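Local coordinates for protein GH86A beta-porphyranase (Bacteroides plebeius, PDB 4AW7) that hydrolyses the sulfated red-seaweed polysaccharide porphyran at its beta-1,4 linkages between D-galactose and L-galactose-6-sulfate, yielding mostly disaccharides, at residues N303-Q308 with Q385-G390; E363-V368 with Y394-N399; L251-A256 with E480-I485; G244-A249 with S542-F547. One frame throughout, in Å; residues are numbered along the deposited sequence. Where two conformers were deposited one is given.

Contact 1: residues N303-Q308 with Q385-G390; sequences NLMERQ and QAFKDG
Gln385 reaches from strand 382-389 to the end of helix 293-305 and touches both Met305 and Glu306. Its NE2 donates to Glu306 OE2 over 3.1 Å, with an N-H...O angle of 153°. The oxygen is met on its anti side, somewhat out of the carboxylate plane. The two side chains run past each other in opposite directions, and carboxylate and amide planes stand 51° apart. A water lies between the same groups, 2.8 Å from Glu306 OE2 and 2.7 Å from Gln385 OE1. Beside this polar pair, Met305 SD packs on Gln385 CG at 3.8 Å. The sulfur also sits at the edge of the Phe387 ring, near its plane, 4.2 Å from CZ. The Met305 chain is extended beyond CG, which carries the sulfur out to the strand. Gln385 is bent at chi2 (-73°), and its amide turns back toward Glu306. Further out, Glu306 OE1 forms a salt bridge with Arg30. Arg372 binds the carbonyl oxygen of Met305. A type I turn runs from Met305 to Gln308. The arrangement is a helix end docked on a beta-sheet through an amide-carboxylate hydrogen bond and a Met-aromatic contact, here joining the catalytic barrel to the beta-sandwich domain.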
loop_
_atom_site.group_PDB
_atom_site.type_symbol
_atom_site.label_atom_id
_atom_site.label_comp_id
_atom_site.label_asym_id
_atom_site.label_seq_id
_atom_site.Cartn_x
_atom_site.Cartn_y
_atom_site.Cartn_z
ATOM N N ASN A 303 -5.416 3.075 -4.605
ATOM C CA ASN A 303 -5.342 3.556 -3.206
ATOM C C ASN A 303 -3.937 4.077 -2.967
ATOM O O ASN A 303 -3.710 5.196 -2.494
ATOM C CB ASN A 303 -5.712 2.334 -2.284
ATOM C CG ASN A 303 -5.479 2.537 -0.784
ATOM O OD1 ASN A 303 -4.812 3.485 -0.338
ATOM N ND2 ASN A 303 -6.046 1.609 0.047
ATOM N N LEU A 304 -2.952 3.236 -3.266
ATOM C CA LEU A 304 -1.577 3.562 -2.915
ATOM C C LEU A 304 -1.015 4.691 -3.763
ATOM O O LEU A 304 -0.204 5.476 -3.272
ATOM C CB LEU A 304 -0.703 2.306 -2.980
ATOM C CG LEU A 304 -1.146 1.142 -2.106
ATOM C CD1 LEU A 304 -0.198 -0.030 -2.222
ATOM C CD2 LEU A 304 -1.374 1.568 -0.654
ATOM N N MET A 305 -1.443 4.840 -5.023
ATOM C CA MET A 305 -1.056 5.996 -5.828
ATOM C C MET A 305 -1.463 7.307 -5.181
ATOM O O MET A 305 -0.711 8.290 -5.198
ATOM C CB MET A 305 -1.635 5.887 -7.239
ATOM C CG MET A 305 -0.845 4.892 -8.100
ATOM S SD MET A 305 -1.636 4.714 -9.705
ATOM C CE MET A 305 -0.333 3.931 -10.617
ATOM N N GLU A 306 -2.649 7.319 -4.570
ATOM C CA GLU A 306 -3.169 8.498 -3.877
ATOM C C GLU A 306 -2.466 8.763 -2.550
ATOM O O GLU A 306 -2.774 9.785 -1.912
ATOM C CB GLU A 306 -4.657 8.340 -3.641
ATOM C CG GLU A 306 -5.486 8.547 -4.893
ATOM C CD GLU A 306 -5.431 9.987 -5.390
ATOM O OE1 GLU A 306 -5.816 10.889 -4.627
ATOM O OE2 GLU A 306 -5.014 10.242 -6.530
ATOM N N ARG A 307 -1.502 7.951 -2.166
ATOM C CA ARG A 307 -0.719 8.140 -0.960
ATOM C C ARG A 307 0.771 8.399 -1.259
ATOM O O ARG A 307 1.618 8.288 -0.369
ATOM C CB ARG A 307 -0.853 6.950 -0.015
ATOM C CG ARG A 307 -2.283 6.660 0.395
ATOM C CD ARG A 307 -2.322 5.606 1.450
ATOM N NE ARG A 307 -3.695 5.209 1.755
ATOM C CZ ARG A 307 -4.418 5.570 2.816
ATOM N NH1 ARG A 307 -3.900 6.303 3.789
ATOM N NH2 ARG A 307 -5.667 5.142 2.906
ATOM N N GLN A 308 1.110 8.710 -2.514
ATOM C CA GLN A 308 2.529 8.728 -2.894
ATOM C C GLN A 308 3.386 9.623 -1.997
ATOM O O GLN A 308 4.543 9.308 -1.709
ATOM C CB GLN A 308 2.698 9.142 -4.355
ATOM C CG GLN A 308 4.093 8.862 -4.878
ATOM C CD GLN A 308 4.294 9.409 -6.262
ATOM O OE1 GLN A 308 3.689 8.932 -7.230
ATOM N NE2 GLN A 308 5.172 10.411 -6.383
ATOM N N GLN A 385 -7.147 7.562 -12.282
ATOM C CA GLN A 385 -5.853 8.220 -12.261
ATOM C C GLN A 385 -5.588 8.829 -13.617
ATOM O O GLN A 385 -6.078 8.322 -14.629
ATOM C CB GLN A 385 -4.728 7.230 -11.926
ATOM C CG GLN A 385 -4.774 6.694 -10.528
ATOM C CD GLN A 385 -4.362 7.705 -9.475
ATOM O OE1 GLN A 385 -3.367 8.395 -9.650
ATOM N NE2 GLN A 385 -5.085 7.773 -8.370
ATOM N N ALA A 386 -4.815 9.899 -13.665
ATOM C CA ALA A 386 -4.353 10.444 -14.947
ATOM C C ALA A 386 -3.006 11.100 -14.773
ATOM O O ALA A 386 -2.740 11.759 -13.767
ATOM C CB ALA A 386 -5.360 11.467 -15.495
ATOM N N PHE A 387 -2.168 10.946 -15.787
ATOM C CA PHE A 387 -0.791 11.468 -15.812
ATOM C C PHE A 387 -0.470 11.978 -17.192
ATOM O O PHE A 387 -0.891 11.405 -18.202
ATOM C CB PHE A 387 0.249 10.384 -15.439
ATOM C CG PHE A 387 -0.112 9.591 -14.226
ATOM C CD1 PHE A 387 0.194 10.063 -12.964
ATOM C CD2 PHE A 387 -0.787 8.379 -14.332
ATOM C CE1 PHE A 387 -0.149 9.339 -11.813
ATOM C CE2 PHE A 387 -1.140 7.661 -13.210
ATOM C CZ PHE A 387 -0.821 8.131 -11.953
ATOM N N LYS A 388 0.315 13.058 -17.231
ATOM C CA LYS A 388 0.745 13.662 -18.493
ATOM C C LYS A 388 2.263 13.747 -18.502
ATOM O O LYS A 388 2.869 14.378 -17.637
ATOM C CB LYS A 388 0.135 15.041 -18.649
ATOM C CG LYS A 388 0.442 15.731 -19.975
ATOM C CD LYS A 388 -0.106 17.228 -20.039
ATOM C CE LYS A 388 0.143 17.883 -21.417
ATOM N NZ LYS A 388 1.596 18.071 -21.742
ATOM N N ASP A 389 2.869 13.070 -19.464
ATOM C CA ASP A 389 4.315 13.041 -19.649
ATOM C C ASP A 389 4.620 13.646 -20.997
ATOM O O ASP A 389 4.491 12.984 -22.019
ATOM C CB ASP A 389 4.813 11.620 -19.604
ATOM C CG ASP A 389 6.309 11.500 -19.722
ATOM O OD1 ASP A 389 6.997 12.444 -19.341
ATOM O OD2 ASP A 389 6.772 10.431 -20.180
ATOM N N GLY A 390 4.991 14.913 -20.989
ATOM C CA GLY A 390 5.203 15.651 -22.228
ATOM C C GLY A 390 3.956 15.551 -23.089
ATOM O O GLY A 390 2.867 15.931 -22.655
HETATM O O HOH W 1 -2.466 9.733 -7.477
#

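Contact 2: residues E363-V368 with Y394-N399; sequences ELWKNV and YIALDN
Tyr394, near the start of this part of strand 392-399, lies under the type II beta turn Trp365-Val368. The contact packs this turn and the end region of helix 359-365 on a sheet of the beta-sandwich domain. Val368 CA stands over the centre of the Tyr394 ring, 3.9 Å from the centroid and 3° off the ring normal, a CH-pi contact. Val368 CG2 adds a 3.7 Å touch to Tyr394 CD1. With CG1 anti to the backbone N (chi1 175°), the other methyl of Val368 reaches Tyr394 CB at 4.0 Å. The phenol end of the ring extends below the turn, where Tyr394 OH is 3.1 Å from Asn367 O. Val368 N bonds to Trp365 O and closes the turn above the ring. Ala396, two residues on, points its CB to the same side of the strand, as strand alternation requires, and there it meets the indole of Trp365. Outside the pair, Trp365 NE1 donates to Asn298 OD1 of helix 293-305, which holds the indole from its far end. Arg40 binds the carbonyl oxygens of Trp365 and Val368. The six-membered part of the indole leads the approach to the strand, with Trp365 CH2 3.4 Å from Ala396 CB.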
loop_
_atom_site.group_PDB
_atom_site.type_symbol
_atom_site.label_atom_id
_atom_site.label_comp_id
_atom_site.label_asym_id
_atom_site.label_seq_id
_atom_site.Cartn_x
_atom_site.Cartn_y
_atom_site.Cartn_z
ATOM N N GLU A 363 2.514 -5.136 -18.147
ATOM C CA GLU A 363 2.218 -4.660 -19.510
ATOM C C GLU A 363 1.196 -3.515 -19.465
ATOM O O GLU A 363 1.374 -2.484 -20.114
ATOM C CB GLU A 363 1.694 -5.797 -20.378
ATOM C CG GLU A 363 1.628 -5.396 -21.860
ATOM C CD GLU A 363 3.047 -5.270 -22.460
ATOM O OE1 GLU A 363 3.758 -6.232 -22.372
ATOM O OE2 GLU A 363 3.480 -4.205 -22.994
ATOM N N LEU A 364 0.158 -3.679 -18.647
ATOM C CA LEU A 364 -0.906 -2.704 -18.575
ATOM C C LEU A 364 -0.357 -1.317 -18.205
ATOM O O LEU A 364 -0.837 -0.293 -18.711
ATOM C CB LEU A 364 -1.930 -3.150 -17.508
ATOM C CG LEU A 364 -3.078 -2.230 -17.147
ATOM C CD1 LEU A 364 -3.999 -2.072 -18.374
ATOM C CD2 LEU A 364 -3.849 -2.740 -15.948
ATOM N N TRP A 365 0.597 -1.300 -17.282
ATOM C CA TRP A 365 1.161 -0.075 -16.757
ATOM C C TRP A 365 2.460 0.352 -17.410
ATOM O O TRP A 365 3.077 1.330 -17.018
ATOM C CB TRP A 365 1.327 -0.208 -15.236
ATOM C CG TRP A 365 0.001 -0.282 -14.526
ATOM C CD1 TRP A 365 -0.624 -1.385 -14.067
ATOM C CD2 TRP A 365 -0.871 0.822 -14.258
ATOM N NE1 TRP A 365 -1.833 -1.047 -13.527
ATOM C CE2 TRP A 365 -2.004 0.311 -13.625
ATOM C CE3 TRP A 365 -0.771 2.193 -14.458
ATOM C CZ2 TRP A 365 -3.043 1.131 -13.184
ATOM C CZ3 TRP A 365 -1.827 3.007 -14.031
ATOM C CH2 TRP A 365 -2.926 2.453 -13.378
ATOM N N LYS A 366 2.891 -0.354 -18.451
ATOM C CA LYS A 366 4.177 -0.028 -19.053
ATOM C C LYS A 366 4.143 1.383 -19.647
ATOM O O LYS A 366 3.150 1.819 -20.231
ATOM C CB LYS A 366 4.561 -1.069 -20.118
ATOM C CG LYS A 366 6.028 -0.921 -20.619
ATOM C CD LYS A 366 6.343 -2.058 -21.599
ATOM C CE LYS A 366 7.568 -1.824 -22.496
ATOM N NZ LYS A 366 7.892 -3.025 -23.254
ATOM N N ASN A 367 5.226 2.107 -19.454
ATOM C CA ASN A 367 5.382 3.495 -19.915
ATOM C C ASN A 367 4.568 4.538 -19.200
ATOM O O ASN A 367 4.770 5.718 -19.427
ATOM C CB ASN A 367 5.239 3.607 -21.450
ATOM C CG ASN A 367 6.373 2.862 -22.179
ATOM O OD1 ASN A 367 7.534 3.182 -21.985
ATOM N ND2 ASN A 367 6.020 1.886 -22.959
ATOM N N VAL A 368 3.680 4.131 -18.294
ATOM C CA VAL A 368 2.846 5.096 -17.592
ATOM C C VAL A 368 3.717 5.872 -16.604
ATOM O O VAL A 368 4.347 5.304 -15.725
ATOM C CB VAL A 368 1.656 4.441 -16.866
ATOM C CG1 VAL A 368 0.872 5.475 -16.041
ATOM C CG2 VAL A 368 0.745 3.703 -17.856
ATOM N N TYR A 394 -2.003 9.551 -20.032
ATOM C CA TYR A 394 -2.412 8.238 -19.535
ATOM C C TYR A 394 -3.604 8.421 -18.629
ATOM O O TYR A 394 -3.541 9.238 -17.710
ATOM C CB TYR A 394 -1.280 7.538 -18.759
ATOM C CG TYR A 394 -0.007 7.448 -19.547
ATOM C CD1 TYR A 394 0.200 6.386 -20.417
ATOM C CD2 TYR A 394 0.994 8.401 -19.426
ATOM C CE1 TYR A 394 1.342 6.290 -21.157
ATOM C CE2 TYR A 394 2.180 8.293 -20.183
ATOM C CZ TYR A 394 2.312 7.247 -21.075
ATOM O OH TYR A 394 3.485 7.175 -21.837
ATOM N N ILE A 395 -4.682 7.678 -18.869
ATOM C CA ILE A 395 -5.911 7.752 -18.028
ATOM C C ILE A 395 -6.249 6.330 -17.633
ATOM O O ILE A 395 -6.346 5.467 -18.495
ATOM C CB ILE A 395 -7.096 8.377 -18.774
ATOM C CG1 ILE A 395 -6.785 9.830 -19.182
ATOM C CG2 ILE A 395 -8.340 8.311 -17.916
ATOM C CD1 ILE A 395 -7.776 10.388 -20.242
ATOM N N ALA A 396 -6.362 6.066 -16.321
ATOM C CA ALA A 396 -6.605 4.725 -15.816
ATOM C C ALA A 396 -7.873 4.669 -14.997
ATOM O O ALA A 396 -8.150 5.597 -14.244
ATOM C CB ALA A 396 -5.408 4.208 -14.979
ATOM N N LEU A 397 -8.595 3.559 -15.141
ATOM C CA LEU A 397 -9.853 3.305 -14.408
ATOM C C LEU A 397 -9.857 1.890 -13.879
ATOM O O LEU A 397 -9.466 0.954 -14.571
ATOM C CB LEU A 397 -11.086 3.512 -15.317
ATOM C CG LEU A 397 -11.195 4.871 -15.986
ATOM C CD1 LEU A 397 -10.541 4.856 -17.353
ATOM C CD2 LEU A 397 -12.660 5.365 -15.966
ATOM N N ASP A 398 -10.404 1.734 -12.691
ATOM C CA ASP A 398 -10.562 0.423 -12.044
ATOM C C ASP A 398 -11.952 0.318 -11.438
ATOM O O ASP A 398 -12.426 1.290 -10.869
ATOM C CB ASP A 398 -9.512 0.271 -10.928
ATOM C CG ASP A 398 -9.546 -1.078 -10.267
ATOM O OD1 ASP A 398 -9.334 -2.077 -10.954
ATOM O OD2 ASP A 398 -9.764 -1.111 -9.033
ATOM N N ASN A 399 -12.591 -0.814 -11.557
ATOM C CA ASN A 399 -13.940 -1.007 -10.996
ATOM C C ASN A 399 -13.885 -1.909 -9.758
ATOM O O ASN A 399 -13.650 -3.116 -9.887
ATOM C CB ASN A 399 -14.868 -1.595 -12.069
ATOM C CG ASN A 399 -16.307 -1.758 -11.590
ATOM O OD1 ASN A 399 -16.635 -1.401 -10.479
ATOM N ND2 ASN A 399 -17.162 -2.256 -12.472
#

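Contact 3: residues L251-A256 with E480-I485; sequences LDMVEA and EYLKPI
Met253 on helix 245-262 faces Tyr481 and Leu482 at a G1 beta bulge of strand 469-484, where Leu482 takes a left-handed backbone conformation (phi 46°, psi 67°) and Leu482 and Lys483 both lie opposite Val578. The meeting is made by one methyl group. Met253 CE is 3.9 Å from Tyr481 CE2 and 3.9 Å from Leu482 CD1. The Met253 side chain leaves the helix with CG anti to the backbone N (chi1 -161°) and stays extended, which brings the terminal methyl to Tyr481 and Leu482. It crosses the Tyr481 side chain at about a right angle. Leu482 lies against Tyr481 as well: its CB sits 3.6 Å above the ring plane, over the ring centre. The aromatic ring is thus packed by its own neighbour in sequence. Its hydroxyl is held by Trp208 NE1 of helix 206-210, and its ring meets that of Tyr257. Within 480-485, Lys483 NZ forms a salt bridge with Glu480 OE1 at 2.8 Å, a bond that does not involve the helix. Asp252, next to Met253, pairs with Arg508 and Arg307. The contact itself is therefore purely apolar. Its grip is dispersive and short in range, while the directional hold between helix and sandwich sheet comes from nearby polar pairs, Asp252 with Arg508 of strand 503-514 and Glu255 with Tyr477 of strand 469-484.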
loop_
_atom_site.group_PDB
_atom_site.type_symbol
_atom_site.label_atom_id
_atom_site.label_comp_id
_atom_site.label_asym_id
_atom_site.label_seq_id
_atom_site.Cartn_x
_atom_site.Cartn_y
_atom_site.Cartn_z
ATOM N N LEU A 251 -4.935 1.992 6.624
ATOM C CA LEU A 251 -3.819 2.910 6.468
ATOM C C LEU A 251 -4.098 4.282 7.055
ATOM O O LEU A 251 -3.216 4.886 7.668
ATOM C CB LEU A 251 -3.399 2.998 4.985
ATOM C CG LEU A 251 -2.973 1.678 4.337
ATOM C CD1 LEU A 251 -2.599 1.954 2.894
ATOM C CD2 LEU A 251 -1.854 0.976 5.086
ATOM N N ASP A 252 -5.337 4.752 6.941
ATOM C CA ASP A 252 -5.698 5.999 7.596
ATOM C C ASP A 252 -5.487 5.939 9.105
ATOM O O ASP A 252 -5.101 6.942 9.697
ATOM C CB ASP A 252 -7.157 6.379 7.320
ATOM C CG ASP A 252 -7.387 7.065 5.994
ATOM O OD1 ASP A 252 -6.503 7.031 5.105
ATOM O OD2 ASP A 252 -8.476 7.694 5.827
ATOM N N MET A 253 -5.721 4.788 9.737
ATOM C CA MET A 253 -5.549 4.743 11.193
ATOM C C MET A 253 -4.107 4.924 11.610
ATOM O O MET A 253 -3.798 5.578 12.603
ATOM C CB MET A 253 -6.117 3.485 11.797
ATOM C CG MET A 253 -6.373 3.599 13.290
ATOM S SD MET A 253 -7.416 2.230 13.888
ATOM C CE MET A 253 -7.753 2.825 15.565
ATOM N N VAL A 254 -3.216 4.279 10.849
ATOM C CA VAL A 254 -1.759 4.430 11.096
ATOM C C VAL A 254 -1.363 5.907 10.984
ATOM O O VAL A 254 -0.668 6.435 11.841
ATOM C CB VAL A 254 -0.932 3.510 10.195
ATOM C CG1 VAL A 254 0.554 3.761 10.343
ATOM C CG2 VAL A 254 -1.280 2.056 10.443
ATOM N N GLU A 255 -1.798 6.556 9.906
ATOM C CA GLU A 255 -1.477 7.977 9.716
ATOM C C GLU A 255 -2.058 8.834 10.837
ATOM O O GLU A 255 -1.388 9.733 11.367
ATOM C CB GLU A 255 -2.028 8.459 8.365
ATOM C CG GLU A 255 -1.357 7.856 7.160
ATOM C CD GLU A 255 -1.941 8.332 5.818
ATOM O OE1 GLU A 255 -2.781 9.262 5.814
ATOM O OE2 GLU A 255 -1.542 7.844 4.713
ATOM N N ALA A 256 -3.330 8.592 11.160
ATOM C CA ALA A 256 -4.027 9.403 12.152
ATOM C C ALA A 256 -3.361 9.299 13.515
ATOM O O ALA A 256 -3.186 10.333 14.193
ATOM C CB ALA A 256 -5.487 8.965 12.218
ATOM N N GLU A 480 -8.129 14.206 17.659
ATOM C CA GLU A 480 -9.039 13.180 18.179
ATOM C C GLU A 480 -9.100 11.993 17.250
ATOM O O GLU A 480 -9.291 12.169 16.058
ATOM C CB GLU A 480 -10.446 13.766 18.337
ATOM C CG GLU A 480 -10.541 14.862 19.363
ATOM C CD GLU A 480 -10.420 14.312 20.750
ATOM O OE1 GLU A 480 -11.192 13.404 21.098
ATOM O OE2 GLU A 480 -9.529 14.775 21.443
ATOM N N TYR A 481 -8.943 10.789 17.802
ATOM C CA TYR A 481 -9.115 9.549 17.049
ATOM C C TYR A 481 -9.704 8.494 17.971
ATOM O O TYR A 481 -9.816 8.712 19.194
ATOM C CB TYR A 481 -7.815 9.065 16.334
ATOM C CG TYR A 481 -7.023 8.049 17.108
ATOM C CD1 TYR A 481 -6.656 8.276 18.422
ATOM C CD2 TYR A 481 -6.609 6.869 16.513
ATOM C CE1 TYR A 481 -5.973 7.296 19.160
ATOM C CE2 TYR A 481 -5.921 5.892 17.222
ATOM C CZ TYR A 481 -5.612 6.101 18.566
ATOM O OH TYR A 481 -4.954 5.100 19.253
ATOM N N LEU A 482 -10.079 7.346 17.412
ATOM C CA LEU A 482 -10.528 6.177 18.185
ATOM C C LEU A 482 -11.527 6.555 19.266
ATOM O O LEU A 482 -11.276 6.410 20.470
ATOM C CB LEU A 482 -9.322 5.389 18.718
ATOM C CG LEU A 482 -9.642 4.020 19.330
ATOM C CD1 LEU A 482 -10.421 3.131 18.368
ATOM C CD2 LEU A 482 -8.342 3.348 19.714
ATOM N N LYS A 483 -12.695 7.001 18.832
ATOM C CA LYS A 483 -13.727 7.486 19.754
ATOM C C LYS A 483 -14.894 6.508 19.780
ATOM O O LYS A 483 -15.458 6.197 18.750
ATOM C CB LYS A 483 -14.223 8.867 19.313
ATOM C CG LYS A 483 -13.169 9.955 19.221
ATOM C CD LYS A 483 -12.381 10.182 20.459
ATOM C CE LYS A 483 -13.239 10.775 21.559
ATOM N NZ LYS A 483 -12.408 11.368 22.675
ATOM N N PRO A 484 -15.289 6.032 20.971
ATOM C CA PRO A 484 -16.432 5.135 21.034
ATOM C C PRO A 484 -17.721 5.868 20.742
ATOM O O PRO A 484 -17.872 7.028 21.122
ATOM C CB PRO A 484 -16.440 4.682 22.488
ATOM C CG PRO A 484 -15.729 5.688 23.224
ATOM C CD PRO A 484 -14.683 6.232 22.298
ATOM N N ILE A 485 -18.607 5.214 20.027
ATOM C CA ILE A 485 -19.865 5.790 19.583
ATOM C C ILE A 485 -21.014 5.417 20.527
ATOM O O ILE A 485 -21.251 4.242 20.787
ATOM C CB ILE A 485 -20.228 5.306 18.185
ATOM C CG1 ILE A 485 -19.106 5.699 17.178
ATOM C CG2 ILE A 485 -21.613 5.829 17.723
ATOM C CD1 ILE A 485 -19.180 4.938 15.844
#

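Contact 4: residues G244-A249 with S542-F547; sequences GSNSEA and SNRNIF
The N-terminal turn of helix 245-262 meets the start of strand 546-555, the outermost strand of a five-stranded sheet, and Asn246 and Ser245 make the contact. Asn246 ND2 lies over one face of the Arg544 guanidinium, offset toward its rim, 4.0 Å from NH2. The two side chains cross at about a right angle, with amide and guanidinium planes 44° apart. The amide is bonded elsewhere at both ends: ND2 donates to Phe548 O and OD1 accepts from Arg242. Arg544 is also held by other partners. Its chain bends at chi3 (46°), which folds the guanidinium back toward Ile546, at the start of the strand. There NH2 donates to Ile546 O at 3.0 Å, and NH2 also forms a salt bridge with Glu201. NE is bound by Gln541 OE1. Beside this pair, Ser245 OG comes within 4.0 Å of Phe547 CZ. The Phe547 ring has further partners, with Trp536 edge-to-face and Lys519 in a cation-pi contact. Trp536 is also a ligand of the bound calcium ion, about 8 Å from the Ser245 side chain. Gly244 is the N-cap residue of the helix, and Glu248 N bonds to its carbonyl oxygen at 3.2 Å. The whole is a helix N-terminus set against an edge strand of the C-terminal beta-sandwich.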
loop_
_atom_site.group_PDB
_atom_site.type_symbol
_atom_site.label_atom_id
_atom_site.label_comp_id
_atom_site.label_asym_id
_atom_site.label_seq_id
_atom_site.Cartn_x
_atom_site.Cartn_y
_atom_site.Cartn_z
ATOM N N GLY A 244 -10.306 -1.436 -1.481
ATOM C CA GLY A 244 -11.371 -0.488 -1.213
ATOM C C GLY A 244 -11.331 -0.039 0.231
ATOM O O GLY A 244 -10.283 0.185 0.816
ATOM N N SER A 245 -12.529 0.130 0.811
ATOM C CA SER A 245 -12.667 0.937 2.026
ATOM C C SER A 245 -11.936 0.376 3.228
ATOM O O SER A 245 -11.499 1.134 4.082
ATOM C CB SER A 245 -14.135 1.181 2.370
ATOM O OG SER A 245 -14.727 0.087 3.046
ATOM N N ASN A 246 -11.793 -0.952 3.345
ATOM C CA ASN A 246 -11.097 -1.486 4.521
ATOM C C ASN A 246 -9.618 -1.093 4.520
ATOM O O ASN A 246 -9.132 -0.574 5.510
ATOM C CB ASN A 246 -11.245 -3.012 4.599
ATOM C CG ASN A 246 -10.406 -3.621 5.662
ATOM O OD1 ASN A 246 -9.311 -4.118 5.376
ATOM N ND2 ASN A 246 -10.866 -3.546 6.916
ATOM N N SER A 247 -8.916 -1.325 3.399
ATOM C CA SER A 247 -7.511 -0.942 3.352
ATOM C C SER A 247 -7.359 0.552 3.560
ATOM O O SER A 247 -6.362 1.001 4.128
ATOM C CB SER A 247 -6.855 -1.390 2.032
ATOM O OG SER A 247 -7.428 -0.813 0.884
ATOM N N GLU A 248 -8.299 1.344 3.027
ATOM C CA GLU A 248 -8.242 2.777 3.242
ATOM C C GLU A 248 -8.283 3.145 4.727
ATOM O O GLU A 248 -7.547 3.990 5.193
ATOM C CB GLU A 248 -9.354 3.494 2.456
ATOM C CG GLU A 248 -9.300 3.321 0.920
ATOM C CD GLU A 248 -8.299 4.162 0.151
ATOM O OE1 GLU A 248 -7.560 4.966 0.753
ATOM O OE2 GLU A 248 -8.305 3.983 -1.098
ATOM N N ALA A 249 -9.183 2.494 5.475
ATOM C CA ALA A 249 -9.280 2.687 6.931
ATOM C C ALA A 249 -8.050 2.174 7.656
ATOM O O ALA A 249 -7.614 2.773 8.634
ATOM C CB ALA A 249 -10.526 2.024 7.517
ATOM N N SER A 542 -20.487 -7.447 3.912
ATOM C CA SER A 542 -21.624 -8.157 4.511
ATOM C C SER A 542 -21.223 -9.500 5.096
ATOM O O SER A 542 -21.956 -10.016 5.937
ATOM C CB SER A 542 -22.752 -8.355 3.497
ATOM O OG SER A 542 -23.202 -7.124 2.996
ATOM N N ASN A 543 -20.110 -10.062 4.644
ATOM C CA ASN A 543 -19.597 -11.356 5.123
ATOM C C ASN A 543 -18.586 -11.201 6.253
ATOM O O ASN A 543 -17.836 -12.150 6.590
ATOM C CB ASN A 543 -18.999 -12.159 3.969
ATOM C CG ASN A 543 -17.678 -11.566 3.442
ATOM O OD1 ASN A 543 -17.378 -10.377 3.596
ATOM N ND2 ASN A 543 -16.865 -12.430 2.848
ATOM N N ARG A 544 -18.508 -9.983 6.787
ATOM C CA ARG A 544 -17.676 -9.719 7.945
ATOM C C ARG A 544 -18.660 -9.478 9.097
ATOM O O ARG A 544 -19.753 -8.977 8.909
ATOM C CB ARG A 544 -16.728 -8.517 7.649
ATOM C CG ARG A 544 -15.538 -8.850 6.684
ATOM C CD ARG A 544 -14.745 -7.631 6.149
ATOM N NE ARG A 544 -14.460 -6.732 7.252
ATOM C CZ ARG A 544 -13.360 -6.715 8.004
ATOM N NH1 ARG A 544 -12.337 -7.516 7.773
ATOM N NH2 ARG A 544 -13.312 -5.890 9.013
ATOM N N ASN A 545 -18.273 -9.796 10.283
ATOM C CA ASN A 545 -19.034 -9.466 11.446
ATOM C C ASN A 545 -18.863 -7.999 11.843
ATOM O O ASN A 545 -19.816 -7.349 12.337
ATOM C CB ASN A 545 -18.534 -10.395 12.573
ATOM C CG ASN A 545 -19.131 -10.069 13.928
ATOM O OD1 ASN A 545 -20.338 -10.050 14.087
ATOM N ND2 ASN A 545 -18.269 -9.835 14.919
ATOM N N ILE A 546 -17.656 -7.446 11.609
ATOM C CA ILE A 546 -17.371 -6.052 11.900
ATOM C C ILE A 546 -17.072 -5.361 10.601
ATOM O O ILE A 546 -16.187 -5.785 9.851
ATOM C CB ILE A 546 -16.167 -5.865 12.862
ATOM C CG1 ILE A 546 -16.322 -6.743 14.119
ATOM C CG2 ILE A 546 -15.989 -4.376 13.159
ATOM C CD1 ILE A 546 -14.995 -7.011 14.839
ATOM N N PHE A 547 -17.793 -4.281 10.339
ATOM C CA PHE A 547 -17.446 -3.384 9.252
ATOM C C PHE A 547 -16.309 -2.507 9.725
ATOM O O PHE A 547 -16.393 -1.870 10.755
ATOM C CB PHE A 547 -18.601 -2.464 8.881
ATOM C CG PHE A 547 -18.268 -1.454 7.790
ATOM C CD1 PHE A 547 -18.342 -1.814 6.487
ATOM C CD2 PHE A 547 -17.808 -0.188 8.112
ATOM C CE1 PHE A 547 -18.017 -0.911 5.474
ATOM C CE2 PHE A 547 -17.496 0.734 7.093
ATOM C CZ PHE A 547 -17.603 0.350 5.802
#

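Contacts 1, 3 and 4 tie the catalytic barrel, built on parallel strands, to the beta-rich parts that follow it. Contact 2 does the same if helix 359-365 is, as is probable, the last barrel helix. Contacts 1 and 2 are 10 Å apart between centres. They share one sheet, through neighbouring antiparallel strands 382-389 and 392-399, and their segments alternate along the chain. Contacts 3 and 4, with centres 15 Å apart, both use helix 245-262 and reach the five-stranded sheet. In sequence, contact 4 encloses contact 3, which encloses the other two. Arg307 of contact 1 joins the groups through salt bridges to Asp252, Glu255 and Glu248. Contacts 2 and 3 lie on opposite sides of the chain's centre.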